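Local atomic coordinates of tRNA delta(2)-isopentenylpyrophosphate transferase (Staphylococcus epidermidis ATCC 12228, PDB entry 3D3Q), a protein that probably transfers a dimethylallyl group from dimethylallyl diphosphate onto adenine 37 of tRNAs that read codons beginning with uridine. Residues 80-83 / 84-88. Numbering follows the deposited sequence.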
loop_
_atom_site.group_PDB
_atom_site.type_symbol
_atom_site.label_atom_id
_atom_site.label_comp_id
_atom_site.label_asym_id
_atom_site.label_seq_id
_atom_site.Cartn_x
_atom_site.Cartn_y
_atom_site.Cartn_z
ATOM N N GLU A 80 11.646 -4.368 11.753
ATOM C CA GLU A 80 12.486 -5.429 11.212
ATOM C C GLU A 80 12.662 -5.164 9.711
ATOM O O GLU A 80 13.772 -5.243 9.183
ATOM C CB GLU A 80 11.836 -6.802 11.469
ATOM C CG GLU A 80 12.633 -8.001 10.957
ATOM C CD GLU A 80 14.096 -7.996 11.386
ATOM O OE1 GLU A 80 14.821 -8.939 10.991
ATOM O OE2 GLU A 80 14.526 -7.069 12.111
ATOM N N PHE A 81 11.560 -4.808 9.050
ATOM C CA PHE A 81 11.530 -4.501 7.616
ATOM C C PHE A 81 12.381 -3.265 7.321
ATOM O O PHE A 81 13.111 -3.218 6.328
ATOM C CB PHE A 81 10.067 -4.275 7.176
ATOM C CG PHE A 81 9.918 -3.539 5.865
ATOM C CD1 PHE A 81 10.413 -4.075 4.688
ATOM C CD2 PHE A 81 9.309 -2.289 5.820
ATOM C CE1 PHE A 81 10.314 -3.380 3.496
ATOM C CE2 PHE A 81 9.207 -1.588 4.625
ATOM C CZ PHE A 81 9.711 -2.135 3.467
ATOM N N LYS A 82 12.290 -2.270 8.201
ATOM C CA LYS A 82 13.043 -1.023 8.048
ATOM C C LYS A 82 14.555 -1.244 8.141
ATOM O O LYS A 82 15.325 -0.715 7.338
ATOM C CB LYS A 82 12.605 -0.008 9.115
ATOM C CG LYS A 82 13.287 1.340 9.011
ATOM C CD LYS A 82 12.884 2.249 10.150
ATOM C CE LYS A 82 13.707 3.529 10.112
ATOM N NZ LYS A 82 13.088 4.655 10.882
ATOM N N LYS A 83 14.969 -2.029 9.128
ATOM C CA LYS A 83 16.381 -2.316 9.323
ATOM C C LYS A 83 16.972 -2.960 8.080
ATOM O O LYS A 83 18.012 -2.514 7.580
ATOM C CB LYS A 83 16.576 -3.239 10.529
ATOM C CG LYS A 83 18.024 -3.597 10.772
ATOM C CD LYS A 83 18.216 -4.441 12.018
ATOM C CE LYS A 83 19.709 -4.579 12.330
ATOM N NZ LYS A 83 19.990 -5.355 13.576
ATOM N N ARG A 84 16.302 -4.007 7.583
ATOM C CA ARG A 84 16.743 -4.751 6.379
ATOM C C ARG A 84 16.596 -3.947 5.085
ATOM O O ARG A 84 17.465 -3.998 4.220
ATOM C CB ARG A 84 15.958 -6.064 6.223
ATOM C CG ARG A 84 16.048 -6.990 7.402
ATOM C CD ARG A 84 15.520 -8.374 7.059
ATOM N NE ARG A 84 15.464 -9.219 8.251
ATOM C CZ ARG A 84 15.965 -10.448 8.335
ATOM N NH1 ARG A 84 16.571 -11.001 7.289
ATOM N NH2 ARG A 84 15.869 -11.114 9.481
ATOM N N ALA A 85 15.491 -3.219 4.963
ATOM C CA ALA A 85 15.258 -2.413 3.786
ATOM C C ALA A 85 16.279 -1.272 3.662
ATOM O O ALA A 85 16.786 -1.027 2.574
ATOM C CB ALA A 85 13.836 -1.867 3.795
ATOM N N GLU A 86 16.596 -0.585 4.761
ATOM C CA GLU A 86 17.562 0.519 4.705
ATOM C C GLU A 86 18.916 0.049 4.209
ATOM O O GLU A 86 19.587 0.761 3.471
ATOM C CB GLU A 86 17.747 1.184 6.081
ATOM C CG GLU A 86 16.487 1.801 6.680
ATOM C CD GLU A 86 16.732 2.528 8.003
ATOM O OE1 GLU A 86 17.346 3.619 7.983
ATOM O OE2 GLU A 86 16.320 2.009 9.072
ATOM N N LYS A 87 19.322 -1.147 4.611
ATOM C CA LYS A 87 20.608 -1.658 4.175
ATOM C C LYS A 87 20.571 -1.925 2.669
ATOM O O LYS A 87 21.463 -1.494 1.947
ATOM C CB LYS A 87 20.967 -2.932 4.950
ATOM C CG LYS A 87 21.118 -2.719 6.459
ATOM C CD LYS A 87 21.181 -4.049 7.211
ATOM C CE LYS A 87 21.237 -3.849 8.739
ATOM N NZ LYS A 87 21.053 -5.120 9.525
ATOM N N TYR A 88 19.530 -2.611 2.201
ATOM C CA TYR A 88 19.390 -2.916 0.779
ATOM C C TYR A 88 19.284 -1.642 -0.073
ATOM O O TYR A 88 19.872 -1.538 -1.151
ATOM C CB TYR A 88 18.163 -3.806 0.524
ATOM C CG TYR A 88 18.308 -5.269 0.931
ATOM C CD1 TYR A 88 17.529 -5.806 1.968
ATOM C CD2 TYR A 88 19.172 -6.134 0.243
ATOM C CE1 TYR A 88 17.598 -7.163 2.306
ATOM C CE2 TYR A 88 19.249 -7.498 0.575
ATOM C CZ TYR A 88 18.458 -8.002 1.605
ATOM O OH TYR A 88 18.515 -9.335 1.948
#
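Glu80 and Arg84, one turn apart on helix 78-94, form an i to i+4 salt bridge on one flank of this helix, which belongs to the P-loop NTPase-like alpha/beta fold and leads into strand 98-102 of the parallel sheet. Glu80 CG lies anti to the backbone N (chi1 -179°), and the bend at chi2 (50°) carries the carboxylate round to the next turn; the extended Arg84 chain meets it there. The guanidinium approaches side-on, and both NE and NH2 of Arg84 donate to the single oxygen OE1 of Glu80, each at 2.8 Å. OE1 lies close to the guanidinium plane, yet the two flat groups stand nearly perpendicular, 81° apart. Arg84 NE meets OE1 from above the carboxylate plane, whereas NH2 arrives almost in line with the CD-OE1 bond. On the buried side, Ala85 CB sits over one face of the Phe81 ring in a CH-pi contact, 4.2 Å from the centroid; Met66 and Phe76 also pack against this ring. Backbone N-H groups of Arg84 and Ala85 bond to the carbonyls of Glu80 and Phe81, as in a regular alpha-helix. Lys83 and Lys87 run side by side at the exposed surface; their NZ atoms, probably both positively charged, are 4.2 Å apart.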